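Local coordinates for trans-4-hydroxy-L-proline dehydratase (PDB 6VXC), which catalyses the radical dehydration of trans-4-hydroxy-L-proline to (S)-1-pyrroline-5-carboxylate, a step in anaerobic hydroxyproline breakdown, as a member of the glycyl radical enzyme family, at residues E171-R176 and A529-I534; E274-A279 and Q328-C333; P311-D316 and G320-D325; N764-A769 and D799-R804; L779-A784 and N791-T796. One frame throughout, in Å; residues are numbered along the deposited sequence.

Contact 1 of 5, residues E171-R176 and A529-I534; sequences EFMEQR and AVIENI
E171 OE2 accepts the backbone N-H of M173 at 2.9 Å, a nearly straight bond (164°) that meets the oxygen on its anti side, 23° out of the carboxylate plane. The other oxygen, OE1, is paired in a salt bridge with K524, so both ends of this buried carboxylate are engaged, which should restrain its rotation. A glutamate suits this place because it can brace its own loop and also reach the helix opposite. That helix, 506-538, carries both K524 and I531; the loop lies between helices 158-166 and 186-189 of the pyruvate formate lyase-like region, and the side chain of M173 is about 12 Å from that of E456, the proton acceptor by similarity. I531 divides its work between two branches. With chi2 extended (164°), CD1 is carried over the carboxylate, 3.2 Å from E171 CD and almost equidistant from the two oxygens, which is tight packing. I531 CG2, anti to the backbone N, meets M173 CB at 3.6 Å. I152 of helix 148-155 also touches I531.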
# COMPACT_ATOMS: atom_id res chain seq x y z
N GLU A 171 -2.56 8.11 11.26
CA GLU A 171 -3.67 8.69 10.50
C GLU A 171 -3.28 8.78 9.02
O GLU A 171 -2.46 9.62 8.64
CB GLU A 171 -4.05 10.07 11.03
CG GLU A 171 -5.10 10.74 10.17
CD GLU A 171 -6.26 9.81 9.86
OE1 GLU A 171 -6.82 9.23 10.81
OE2 GLU A 171 -6.60 9.65 8.68
N PHE A 172 -3.92 7.96 8.19
CA PHE A 172 -3.50 7.85 6.80
C PHE A 172 -3.83 9.09 5.98
O PHE A 172 -3.13 9.37 5.00
CB PHE A 172 -4.14 6.62 6.16
CG PHE A 172 -3.21 5.46 6.03
CD1 PHE A 172 -2.33 5.14 7.06
CD2 PHE A 172 -3.16 4.72 4.86
CE1 PHE A 172 -1.44 4.09 6.94
CE2 PHE A 172 -2.27 3.65 4.74
CZ PHE A 172 -1.40 3.35 5.79
N MET A 173 -4.84 9.87 6.36
CA MET A 173 -5.27 10.95 5.49
C MET A 173 -4.68 12.31 5.88
O MET A 173 -5.14 13.34 5.38
CB MET A 173 -6.80 11.02 5.43
CG MET A 173 -7.39 10.30 4.22
SD MET A 173 -6.88 8.55 4.13
CE MET A 173 -7.88 7.83 5.42
N GLU A 174 -3.64 12.33 6.71
CA GLU A 174 -3.06 13.62 7.10
C GLU A 174 -2.24 14.25 5.98
O GLU A 174 -2.15 15.48 5.91
CB GLU A 174 -2.22 13.48 8.37
CG GLU A 174 -0.97 12.61 8.28
CD GLU A 174 0.03 12.92 9.39
OE1 GLU A 174 0.18 12.08 10.32
OE2 GLU A 174 0.63 14.02 9.35
N GLN A 175 -1.58 13.45 5.15
CA GLN A 175 -0.74 13.97 4.08
C GLN A 175 -1.05 13.38 2.71
O GLN A 175 -0.34 13.70 1.75
CB GLN A 175 0.73 13.73 4.40
CG GLN A 175 1.25 14.53 5.59
CD GLN A 175 2.63 14.10 5.98
OE1 GLN A 175 3.48 13.88 5.12
NE2 GLN A 175 2.86 13.95 7.29
N ARG A 176 -2.04 12.50 2.61
CA ARG A 176 -2.37 11.83 1.37
C ARG A 176 -3.87 11.63 1.32
O ARG A 176 -4.55 11.65 2.35
CB ARG A 176 -1.66 10.47 1.21
CG ARG A 176 -0.16 10.53 1.37
CD ARG A 176 0.51 9.23 0.98
NE ARG A 176 0.64 9.12 -0.46
CZ ARG A 176 1.28 8.14 -1.08
NH1 ARG A 176 1.84 7.15 -0.37
NH2 ARG A 176 1.36 8.14 -2.40
N ALA A 529 -14.40 9.26 11.19
CA ALA A 529 -15.67 9.71 10.62
C ALA A 529 -15.59 11.17 10.20
O ALA A 529 -16.01 11.53 9.10
CB ALA A 529 -16.82 9.50 11.62
N VAL A 530 -15.02 12.02 11.06
CA VAL A 530 -14.75 13.40 10.68
C VAL A 530 -13.91 13.45 9.41
O VAL A 530 -14.18 14.24 8.49
CB VAL A 530 -14.07 14.16 11.83
CG1 VAL A 530 -13.55 15.51 11.36
CG2 VAL A 530 -15.04 14.34 13.01
N ILE A 531 -12.85 12.64 9.35
CA ILE A 531 -11.94 12.67 8.21
C ILE A 531 -12.63 12.18 6.94
O ILE A 531 -12.40 12.71 5.85
CB ILE A 531 -10.66 11.86 8.53
CG1 ILE A 531 -9.85 12.60 9.59
CG2 ILE A 531 -9.82 11.59 7.27
CD1 ILE A 531 -8.81 11.76 10.24
N GLU A 532 -13.49 11.17 7.07
CA GLU A 532 -14.23 10.68 5.92
C GLU A 532 -15.09 11.79 5.32
O GLU A 532 -15.16 11.94 4.09
CB GLU A 532 -15.09 9.49 6.32
CG GLU A 532 -15.68 8.76 5.14
CD GLU A 532 -16.47 7.52 5.51
OE1 GLU A 532 -16.43 7.09 6.69
OE2 GLU A 532 -17.12 6.98 4.60
N ASN A 533 -15.74 12.59 6.17
CA ASN A 533 -16.52 13.74 5.68
C ASN A 533 -15.64 14.74 4.96
O ASN A 533 -15.99 15.24 3.88
CB ASN A 533 -17.23 14.42 6.84
CG ASN A 533 -18.48 13.73 7.21
OD1 ASN A 533 -19.51 13.96 6.59
ND2 ASN A 533 -18.43 12.88 8.22
N ILE A 534 -14.50 15.08 5.55
CA ILE A 534 -13.61 16.08 4.98
C ILE A 534 -13.13 15.64 3.60
O ILE A 534 -13.16 16.42 2.64
CB ILE A 534 -12.44 16.35 5.94
CG1 ILE A 534 -12.93 17.11 7.17
CG2 ILE A 534 -11.31 17.08 5.22
CD1 ILE A 534 -11.87 17.30 8.27

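Contact 2 of 5, residues E274-A279 and Q328-C333; sequences ETYHQA and QELLEC
L330 reaches between two aromatic side chains of successive residues, Y276 and H277. Its CD2 stands over the centre of the H277 imidazole, 3.8 Å from the centroid and only 9° off the ring normal, a CH-pi contact in which leucine and histidine meet at about a right angle. L330 CD1 instead lies in the plane of the Y276 ring, at its edge, 3.8 Å from Y276 CD1, and also touches H277 CB. Leucine suits this place because its two methyls can address a ring face and a ring edge at once. Y276 CG is anti to the backbone N (chi1 175°), which sends the ring across to helix 324-339. There Y276 OH lies 3.2 Å from L331 CD1 and hydrogen-bonds to A327 O, a reach that the long tyrosine ring allows. At the start of helix 276-293, T275 and Q278 form a capping box, T275 OG1 accepting from Q278 N at 3.1 Å. The chemistry across the helices is thus leucine methyls against aromatic rings and a phenol oxygen, whose polar need is met by a main-chain carbonyl.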
# COMPACT_ATOMS: atom_id res chain seq x y z
N GLU A 274 -7.24 -0.60 -28.98
CA GLU A 274 -7.46 -1.63 -29.98
C GLU A 274 -6.34 -2.67 -30.02
O GLU A 274 -6.56 -3.77 -30.54
CB GLU A 274 -7.58 -1.00 -31.38
CG GLU A 274 -8.71 0.01 -31.51
CD GLU A 274 -10.09 -0.62 -31.46
OE1 GLU A 274 -10.19 -1.85 -31.62
OE2 GLU A 274 -11.07 0.12 -31.24
N THR A 275 -5.16 -2.35 -29.50
CA THR A 275 -4.01 -3.24 -29.54
C THR A 275 -3.41 -3.36 -28.14
O THR A 275 -3.68 -2.55 -27.25
CB THR A 275 -2.94 -2.72 -30.51
OG1 THR A 275 -2.35 -1.54 -29.96
CG2 THR A 275 -3.57 -2.37 -31.89
N TYR A 276 -2.58 -4.40 -27.96
CA TYR A 276 -1.86 -4.63 -26.71
C TYR A 276 -1.03 -3.41 -26.33
O TYR A 276 -1.01 -3.00 -25.16
CB TYR A 276 -0.99 -5.88 -26.89
CG TYR A 276 -0.04 -6.30 -25.79
CD1 TYR A 276 1.20 -5.71 -25.65
CD2 TYR A 276 -0.35 -7.38 -24.95
CE1 TYR A 276 2.08 -6.13 -24.70
CE2 TYR A 276 0.53 -7.82 -24.00
CZ TYR A 276 1.76 -7.19 -23.88
OH TYR A 276 2.67 -7.59 -22.95
N HIS A 277 -0.31 -2.85 -27.29
CA HIS A 277 0.44 -1.62 -27.08
C HIS A 277 -0.48 -0.50 -26.59
O HIS A 277 -0.18 0.20 -25.62
CB HIS A 277 1.11 -1.22 -28.39
CG HIS A 277 2.13 -0.15 -28.28
ND1 HIS A 277 2.04 0.89 -27.37
CD2 HIS A 277 3.25 0.09 -29.00
CE1 HIS A 277 3.08 1.69 -27.52
NE2 HIS A 277 3.82 1.24 -28.51
N GLN A 278 -1.62 -0.32 -27.26
CA GLN A 278 -2.55 0.74 -26.86
C GLN A 278 -3.15 0.48 -25.49
O GLN A 278 -3.42 1.43 -24.75
CB GLN A 278 -3.67 0.90 -27.90
CG GLN A 278 -3.18 1.53 -29.17
CD GLN A 278 -4.12 1.34 -30.34
OE1 GLN A 278 -5.29 0.98 -30.17
NE2 GLN A 278 -3.63 1.60 -31.53
N ALA A 279 -3.38 -0.80 -25.15
CA ALA A 279 -3.92 -1.14 -23.84
C ALA A 279 -2.96 -0.72 -22.73
O ALA A 279 -3.39 -0.21 -21.69
CB ALA A 279 -4.24 -2.62 -23.76
N GLN A 328 6.96 -8.54 -24.35
CA GLN A 328 7.83 -8.41 -23.19
C GLN A 328 8.51 -7.05 -23.16
O GLN A 328 8.62 -6.44 -22.10
CB GLN A 328 8.88 -9.52 -23.19
CG GLN A 328 9.84 -9.39 -22.02
CD GLN A 328 10.72 -10.63 -21.83
OE1 GLN A 328 10.53 -11.66 -22.49
NE2 GLN A 328 11.67 -10.54 -20.91
N GLU A 329 8.95 -6.57 -24.33
CA GLU A 329 9.61 -5.27 -24.40
C GLU A 329 8.69 -4.16 -23.91
O GLU A 329 9.11 -3.26 -23.18
CB GLU A 329 10.08 -5.00 -25.84
CG GLU A 329 10.78 -3.64 -26.02
CD GLU A 329 11.25 -3.37 -27.45
OE1 GLU A 329 12.26 -2.68 -27.64
OE2 GLU A 329 10.57 -3.81 -28.39
N LEU A 330 7.41 -4.22 -24.29
CA LEU A 330 6.47 -3.19 -23.86
C LEU A 330 6.26 -3.24 -22.34
O LEU A 330 6.15 -2.20 -21.70
CB LEU A 330 5.14 -3.35 -24.60
CG LEU A 330 5.20 -2.89 -26.06
CD1 LEU A 330 4.02 -3.40 -26.87
CD2 LEU A 330 5.28 -1.37 -26.12
N LEU A 331 6.22 -4.44 -21.77
CA LEU A 331 6.07 -4.56 -20.32
C LEU A 331 7.32 -4.12 -19.58
O LEU A 331 7.22 -3.56 -18.49
CB LEU A 331 5.70 -5.99 -19.93
CG LEU A 331 4.24 -6.33 -20.23
CD1 LEU A 331 3.94 -7.77 -19.97
CD2 LEU A 331 3.32 -5.42 -19.41
N GLU A 332 8.51 -4.37 -20.14
CA GLU A 332 9.72 -3.84 -19.52
C GLU A 332 9.70 -2.32 -19.54
O GLU A 332 10.11 -1.67 -18.57
CB GLU A 332 10.97 -4.39 -20.22
CG GLU A 332 11.22 -5.86 -19.84
CD GLU A 332 12.48 -6.51 -20.45
OE1 GLU A 332 13.30 -5.82 -21.10
OE2 GLU A 332 12.63 -7.73 -20.25
N CYS A 333 9.18 -1.73 -20.62
CA CYS A 333 8.98 -0.29 -20.64
C CYS A 333 8.03 0.15 -19.53
O CYS A 333 8.31 1.11 -18.81
CB CYS A 333 8.45 0.16 -22.01
SG CYS A 333 9.64 0.10 -23.37

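Contact 3 of 5, residues P311-D316 and G320-D325; sequences PFYERD and GILDRD
D316 and I321 close a Schellman motif that ends helix 305-318 and turns the chain toward helix 324-339. G320, the first residue to leave the helix, has a positive phi of 77°, a conformation glycine adopts easily. Among the backbone bonds, D316 O accepts I321 N at 3.0 Å (150°) and, weakly, L322 N at 3.5 Å. A second polar device starts the next helix: D323 is its N-cap, and its OD1 accepts R326 N. D316 also reaches out of the turn, its OD2 taking the backbone N of Y276, so one short aspartate serves as acceptor with both main chain and side chain. The remaining contacts are van der Waals packing. I321 swings its CD1 to within 3.6 Å of D316 CG, and L322 CB presses on D316 CB at 3.5 Å. The L322 side chain, nearly perpendicular to that of Y313, makes an apolar contact, CD2 to Y313 CD1, at 3.8 Å. Y313 extends its phenol across the turn until Y313 OH lies 3.4 Å from R324 CA, which sits near the ring plane.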
# COMPACT_ATOMS: atom_id res chain seq x y z
N PRO A 311 -6.30 -11.09 -23.93
CA PRO A 311 -7.08 -11.00 -25.19
C PRO A 311 -6.38 -10.17 -26.26
O PRO A 311 -6.36 -10.57 -27.43
CB PRO A 311 -8.41 -10.37 -24.73
CG PRO A 311 -8.52 -10.77 -23.28
CD PRO A 311 -7.11 -10.72 -22.75
N PHE A 312 -5.77 -9.05 -25.87
CA PHE A 312 -5.02 -8.25 -26.82
C PHE A 312 -3.81 -9.01 -27.35
O PHE A 312 -3.54 -9.01 -28.56
CB PHE A 312 -4.56 -6.95 -26.14
CG PHE A 312 -5.69 -6.00 -25.78
CD1 PHE A 312 -6.28 -5.20 -26.73
CD2 PHE A 312 -6.18 -5.96 -24.49
CE1 PHE A 312 -7.30 -4.34 -26.40
CE2 PHE A 312 -7.21 -5.11 -24.15
CZ PHE A 312 -7.77 -4.30 -25.10
N TYR A 313 -3.09 -9.70 -26.46
CA TYR A 313 -1.92 -10.46 -26.88
C TYR A 313 -2.31 -11.49 -27.93
O TYR A 313 -1.74 -11.52 -29.02
CB TYR A 313 -1.28 -11.15 -25.66
CG TYR A 313 -0.04 -11.95 -26.00
CD1 TYR A 313 1.15 -11.31 -26.29
CD2 TYR A 313 -0.06 -13.35 -25.98
CE1 TYR A 313 2.29 -12.02 -26.59
CE2 TYR A 313 1.09 -14.08 -26.27
CZ TYR A 313 2.26 -13.40 -26.58
OH TYR A 313 3.39 -14.10 -26.87
N GLU A 314 -3.31 -12.31 -27.62
CA GLU A 314 -3.73 -13.37 -28.54
C GLU A 314 -4.19 -12.79 -29.87
O GLU A 314 -3.81 -13.28 -30.94
CB GLU A 314 -4.83 -14.21 -27.88
CG GLU A 314 -4.32 -15.03 -26.70
CD GLU A 314 -5.36 -16.00 -26.17
OE1 GLU A 314 -6.51 -15.93 -26.62
OE2 GLU A 314 -5.02 -16.83 -25.30
N ARG A 315 -5.00 -11.74 -29.82
CA ARG A 315 -5.48 -11.10 -31.04
C ARG A 315 -4.31 -10.52 -31.84
O ARG A 315 -4.20 -10.75 -33.05
CB ARG A 315 -6.50 -10.02 -30.66
CG ARG A 315 -7.40 -9.48 -31.74
CD ARG A 315 -8.72 -8.89 -31.12
NE ARG A 315 -8.48 -8.04 -29.95
CZ ARG A 315 -9.06 -8.20 -28.75
NH1 ARG A 315 -9.94 -9.17 -28.52
NH2 ARG A 315 -8.76 -7.36 -27.76
N ASP A 316 -3.39 -9.83 -31.17
CA ASP A 316 -2.31 -9.15 -31.88
C ASP A 316 -1.32 -10.13 -32.51
O ASP A 316 -0.87 -9.91 -33.64
CB ASP A 316 -1.59 -8.18 -30.93
CG ASP A 316 -2.38 -6.86 -30.68
OD1 ASP A 316 -3.56 -6.77 -31.09
OD2 ASP A 316 -1.81 -5.94 -30.05
N GLY A 320 -0.45 -10.87 -36.56
CA GLY A 320 0.91 -10.62 -37.00
C GLY A 320 1.49 -9.28 -36.66
O GLY A 320 2.52 -8.91 -37.23
N ILE A 321 0.90 -8.54 -35.71
CA ILE A 321 1.44 -7.24 -35.32
C ILE A 321 2.20 -7.29 -34.00
O ILE A 321 2.73 -6.27 -33.56
CB ILE A 321 0.33 -6.18 -35.24
CG1 ILE A 321 -0.69 -6.51 -34.15
CG2 ILE A 321 -0.35 -6.00 -36.60
CD1 ILE A 321 -1.62 -5.36 -33.83
N LEU A 322 2.30 -8.46 -33.38
CA LEU A 322 2.94 -8.59 -32.08
C LEU A 322 3.56 -9.98 -32.00
O LEU A 322 3.05 -10.94 -32.57
CB LEU A 322 1.94 -8.41 -30.93
CG LEU A 322 2.46 -8.28 -29.49
CD1 LEU A 322 3.28 -7.01 -29.32
CD2 LEU A 322 1.29 -8.22 -28.54
N ASP A 323 4.66 -10.08 -31.25
CA ASP A 323 5.20 -11.36 -30.85
C ASP A 323 5.59 -11.30 -29.37
O ASP A 323 5.49 -10.26 -28.72
CB ASP A 323 6.39 -11.77 -31.74
CG ASP A 323 7.55 -10.78 -31.68
OD1 ASP A 323 7.53 -9.86 -30.85
OD2 ASP A 323 8.51 -10.95 -32.46
N ARG A 324 6.05 -12.43 -28.83
CA ARG A 324 6.36 -12.49 -27.41
C ARG A 324 7.42 -11.46 -27.03
O ARG A 324 7.32 -10.81 -25.98
CB ARG A 324 6.83 -13.89 -27.02
CG ARG A 324 6.81 -14.14 -25.51
CD ARG A 324 7.48 -15.44 -25.12
NE ARG A 324 7.19 -15.83 -23.74
CZ ARG A 324 7.90 -15.45 -22.68
NH1 ARG A 324 7.56 -15.89 -21.47
NH2 ARG A 324 8.94 -14.65 -22.83
N ASP A 325 8.42 -11.28 -27.88
CA ASP A 325 9.51 -10.35 -27.57
C ASP A 325 9.00 -8.92 -27.45
O ASP A 325 9.41 -8.18 -26.55
CB ASP A 325 10.60 -10.44 -28.63
CG ASP A 325 11.52 -11.64 -28.43
OD1 ASP A 325 11.45 -12.29 -27.37
OD2 ASP A 325 12.32 -11.89 -29.34

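Contact 4 of 5, residues N764-A769 and D799-R804; sequences NVLLEA and DEIIGR
I801, which touches L766 of the facing helix, also lays its CG1 3.7 Å above one face of the R804 guanidinium, offset toward the rim. At the edge of the same group, in its plane, is the E800 carboxylate. R804 grips it in a side-on salt bridge: R804 NE bonds to E800 OE1 at 2.9 Å (170°) and R804 NH2 to E800 OE2 at 3.0 Å, the latter through the syn lone pair. Two such bonds should restrain the rotation of both flat groups; K696 and H668 are further partners of the buried carboxylate, and R804 NH2 also hydrogen-bonds to V783 O. Across the helix pair itself the contact is purely aliphatic. I802 CG1 meets L766 CD1 at 3.9 Å, the two side chains lying alongside and pointing opposite ways. An extended chi2 (167°) carries I802 CD1 out to L767 CD2, at 4.1 Å. Long branched side chains suit axes that come no closer than 10.9 Å, because they span that distance from both sides. Helix 763-771 and the C-terminal helix 795-803 thus pack nearly antiparallel, at 164°, with L766 and I801 both leaning on V781 of strand 780-782, and I801 and R804 also touching N759 of strand 755-759.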
# COMPACT_ATOMS: atom_id res chain seq x y z
N ASN A 764 25.92 -12.31 6.61
CA ASN A 764 27.19 -11.59 6.61
C ASN A 764 27.22 -10.50 5.56
O ASN A 764 27.85 -9.46 5.77
CB ASN A 764 28.35 -12.55 6.39
CG ASN A 764 28.43 -13.60 7.48
OD1 ASN A 764 28.19 -13.32 8.65
ND2 ASN A 764 28.78 -14.83 7.09
N VAL A 765 26.53 -10.70 4.43
CA VAL A 765 26.42 -9.64 3.43
C VAL A 765 25.71 -8.43 4.01
O VAL A 765 26.13 -7.29 3.79
CB VAL A 765 25.70 -10.17 2.17
CG1 VAL A 765 25.39 -9.04 1.21
CG2 VAL A 765 26.56 -11.23 1.47
N LEU A 766 24.62 -8.64 4.75
CA LEU A 766 23.90 -7.50 5.32
C LEU A 766 24.78 -6.79 6.33
O LEU A 766 24.80 -5.56 6.39
CB LEU A 766 22.60 -7.96 5.97
CG LEU A 766 21.41 -8.40 5.10
CD1 LEU A 766 20.07 -7.81 5.50
CD2 LEU A 766 21.66 -8.27 3.62
N LEU A 767 25.49 -7.55 7.16
CA LEU A 767 26.38 -6.94 8.15
C LEU A 767 27.49 -6.14 7.48
O LEU A 767 27.82 -5.04 7.93
CB LEU A 767 26.95 -8.02 9.06
CG LEU A 767 25.92 -8.73 9.94
CD1 LEU A 767 26.56 -9.85 10.71
CD2 LEU A 767 25.25 -7.75 10.89
N GLU A 768 28.06 -6.67 6.40
CA GLU A 768 29.04 -5.91 5.63
C GLU A 768 28.43 -4.66 5.04
O GLU A 768 29.07 -3.60 5.03
CB GLU A 768 29.64 -6.78 4.52
CG GLU A 768 30.93 -7.48 4.90
CD GLU A 768 31.99 -6.48 5.39
OE1 GLU A 768 32.51 -6.68 6.50
OE2 GLU A 768 32.25 -5.49 4.67
N ALA A 769 27.19 -4.76 4.56
CA ALA A 769 26.55 -3.59 3.98
C ALA A 769 26.36 -2.48 5.01
O ALA A 769 26.37 -1.30 4.65
CB ALA A 769 25.21 -3.97 3.35
N ASP A 799 18.36 -3.83 11.45
CA ASP A 799 18.56 -4.82 12.50
C ASP A 799 17.31 -5.65 12.76
O ASP A 799 17.41 -6.80 13.19
CB ASP A 799 19.01 -4.12 13.80
CG ASP A 799 20.45 -3.60 13.72
OD1 ASP A 799 21.15 -3.95 12.75
OD2 ASP A 799 20.87 -2.86 14.62
N GLU A 800 16.12 -5.09 12.55
CA GLU A 800 14.90 -5.89 12.67
C GLU A 800 14.92 -7.03 11.65
O GLU A 800 14.75 -8.20 12.00
CB GLU A 800 13.67 -4.99 12.50
CG GLU A 800 12.31 -5.64 12.81
CD GLU A 800 11.72 -6.43 11.62
OE1 GLU A 800 11.60 -7.66 11.71
OE2 GLU A 800 11.38 -5.80 10.60
N ILE A 801 15.23 -6.70 10.40
CA ILE A 801 15.26 -7.69 9.32
C ILE A 801 16.31 -8.77 9.59
O ILE A 801 16.06 -9.96 9.42
CB ILE A 801 15.50 -7.00 7.97
CG1 ILE A 801 14.29 -6.13 7.60
CG2 ILE A 801 15.88 -8.04 6.86
CD1 ILE A 801 14.54 -5.14 6.52
N ILE A 802 17.50 -8.35 10.03
CA ILE A 802 18.58 -9.28 10.32
C ILE A 802 18.20 -10.23 11.46
O ILE A 802 18.68 -11.36 11.52
CB ILE A 802 19.88 -8.52 10.66
CG1 ILE A 802 20.39 -7.76 9.43
CG2 ILE A 802 20.92 -9.47 11.21
CD1 ILE A 802 21.48 -6.73 9.73
N GLY A 803 17.41 -9.75 12.42
CA GLY A 803 16.99 -10.55 13.55
C GLY A 803 15.87 -11.52 13.27
O GLY A 803 15.58 -12.36 14.13
N ARG A 804 15.26 -11.47 12.08
CA ARG A 804 14.20 -12.41 11.77
C ARG A 804 14.77 -13.83 11.72
O ARG A 804 15.94 -14.04 11.42
CB ARG A 804 13.51 -12.04 10.45
CG ARG A 804 12.79 -10.70 10.48
CD ARG A 804 12.20 -10.33 9.12
NE ARG A 804 11.67 -8.97 9.07
CZ ARG A 804 11.17 -8.41 7.97
NH1 ARG A 804 11.12 -9.08 6.83
NH2 ARG A 804 10.71 -7.17 8.02

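Contact 5 of 5, residues L779-A784 and N791-T796; sequences LIVRVA and NNLSRT
L793 points its CB toward V781 and V783, and the side chain then forks to touch both. From CB the chain passes to CG, which a chi1 of -43° sets opposite the carbonyl carbon, aiming a methyl at each valine. CD1 meets V781 CG2 at 4.0 Å and is also backed by I801 of helix 795-803. The other methyl, CD2, reaches V783 CG2, again at 4.0 Å. A leucine suits the place because its two methyls can serve V781 in strand 780-782 and V783 just beyond its end. At the far end of the contact, one water links the backbones: it donates to L779 O at 2.8 Å and accepts from N791 N at 3.0 Å. Strand 780-782 pairs antiparallel with strand 787-789, and between them lies G785, the residue that carries the radical in the activated enzyme, though not here. This is the glycyl radical loop of the family, and the side chain of V783 is about 9 Å from that of C454, the cysteine radical site by similarity.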
# COMPACT_ATOMS: atom_id res chain seq x y z
N LEU A 779 21.98 -3.80 -3.03
CA LEU A 779 21.42 -4.84 -2.17
C LEU A 779 19.97 -4.51 -1.85
O LEU A 779 19.68 -3.44 -1.31
CB LEU A 779 22.25 -4.94 -0.90
CG LEU A 779 21.77 -5.91 0.18
CD1 LEU A 779 21.76 -7.34 -0.36
CD2 LEU A 779 22.65 -5.76 1.41
N ILE A 780 19.07 -5.43 -2.18
CA ILE A 780 17.63 -5.27 -1.97
C ILE A 780 17.14 -6.39 -1.06
O ILE A 780 17.57 -7.54 -1.21
CB ILE A 780 16.87 -5.30 -3.32
CG1 ILE A 780 17.26 -4.09 -4.18
CG2 ILE A 780 15.36 -5.44 -3.10
CD1 ILE A 780 16.78 -4.17 -5.61
N VAL A 781 16.29 -6.06 -0.09
CA VAL A 781 15.70 -7.05 0.81
C VAL A 781 14.20 -6.84 0.91
O VAL A 781 13.66 -5.81 0.49
CB VAL A 781 16.33 -7.04 2.24
CG1 VAL A 781 17.79 -7.40 2.19
CG2 VAL A 781 16.11 -5.72 2.91
N ARG A 782 13.52 -7.83 1.47
CA ARG A 782 12.09 -7.76 1.73
C ARG A 782 11.85 -7.11 3.09
O ARG A 782 12.42 -7.55 4.09
CB ARG A 782 11.45 -9.15 1.70
CG ARG A 782 9.93 -9.12 1.59
CD ARG A 782 9.49 -8.55 0.23
NE ARG A 782 8.04 -8.50 0.10
CZ ARG A 782 7.39 -8.15 -1.00
NH1 ARG A 782 6.06 -8.15 -1.01
NH2 ARG A 782 8.05 -7.82 -2.10
N VAL A 783 11.02 -6.08 3.12
CA VAL A 783 10.70 -5.37 4.36
C VAL A 783 9.38 -5.92 4.88
O VAL A 783 9.39 -6.86 5.67
CB VAL A 783 10.68 -3.85 4.13
CG1 VAL A 783 10.37 -3.12 5.41
CG2 VAL A 783 12.03 -3.40 3.61
N ALA A 784 8.25 -5.39 4.43
CA ALA A 784 6.96 -5.95 4.84
C ALA A 784 5.92 -5.59 3.78
O ALA A 784 5.37 -4.49 3.80
CB ALA A 784 6.55 -5.46 6.22
N ASN A 791 20.12 -0.05 1.96
CA ASN A 791 20.68 1.25 2.32
C ASN A 791 19.61 2.33 2.52
O ASN A 791 19.94 3.40 3.04
CB ASN A 791 21.66 1.75 1.24
CG ASN A 791 22.99 1.00 1.26
OD1 ASN A 791 23.30 0.27 2.20
ND2 ASN A 791 23.80 1.22 0.22
N ASN A 792 18.36 2.11 2.11
CA ASN A 792 17.27 3.05 2.37
C ASN A 792 16.65 2.86 3.75
O ASN A 792 15.73 3.60 4.10
CB ASN A 792 16.17 2.93 1.32
CG ASN A 792 16.54 3.59 0.01
OD1 ASN A 792 17.39 4.46 -0.03
ND2 ASN A 792 15.88 3.19 -1.07
N LEU A 793 17.11 1.88 4.52
CA LEU A 793 16.49 1.54 5.78
C LEU A 793 17.29 2.11 6.95
O LEU A 793 18.52 2.17 6.90
CB LEU A 793 16.36 0.02 5.90
CG LEU A 793 15.87 -0.71 4.64
CD1 LEU A 793 15.90 -2.19 4.88
CD2 LEU A 793 14.46 -0.26 4.21
N SER A 794 16.59 2.54 7.99
CA SER A 794 17.27 2.95 9.21
C SER A 794 18.02 1.76 9.80
O SER A 794 17.72 0.60 9.53
CB SER A 794 16.27 3.47 10.24
OG SER A 794 15.59 2.39 10.86
N ARG A 795 19.01 2.07 10.63
CA ARG A 795 19.75 1.02 11.33
C ARG A 795 18.80 0.12 12.13
O ARG A 795 18.98 -1.10 12.19
CB ARG A 795 20.81 1.64 12.23
CG ARG A 795 21.51 0.65 13.12
CD ARG A 795 22.24 -0.41 12.32
NE ARG A 795 22.71 -1.46 13.22
CZ ARG A 795 23.97 -1.65 13.58
NH1 ARG A 795 24.94 -0.87 13.10
NH2 ARG A 795 24.25 -2.64 14.42
N THR A 796 17.79 0.71 12.77
CA THR A 796 16.84 -0.08 13.54
C THR A 796 16.08 -1.06 12.65
O THR A 796 15.95 -2.24 12.98
CB THR A 796 15.88 0.84 14.29
OG1 THR A 796 16.62 1.70 15.17
CG2 THR A 796 14.89 0.03 15.08
O HOH W 1 21.14 -1.14 -0.67

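How the contacts relate
From the N terminus, contact 1 opens first, at 171-176, and closes only at 529-534, tying an inner loop to helix 506-538 across some 350 residues. Within that span contact 2 joins helices 276-293 and 324-339, and contact 3, nested inside contact 2, forms the short turn from helix 305-318 into helix 324-339; the two touch, with centres 9 Å apart. Contact 1 lies far from this pair, on the opposite side of the chain's centre from contact 3. The glycine radical region follows in series: contact 4 pairs helices 763-771 and 795-803, and contact 5, nested within it, joins strand 780-782 and the residue after it to the turn leading into helix 795-803. No loops cross.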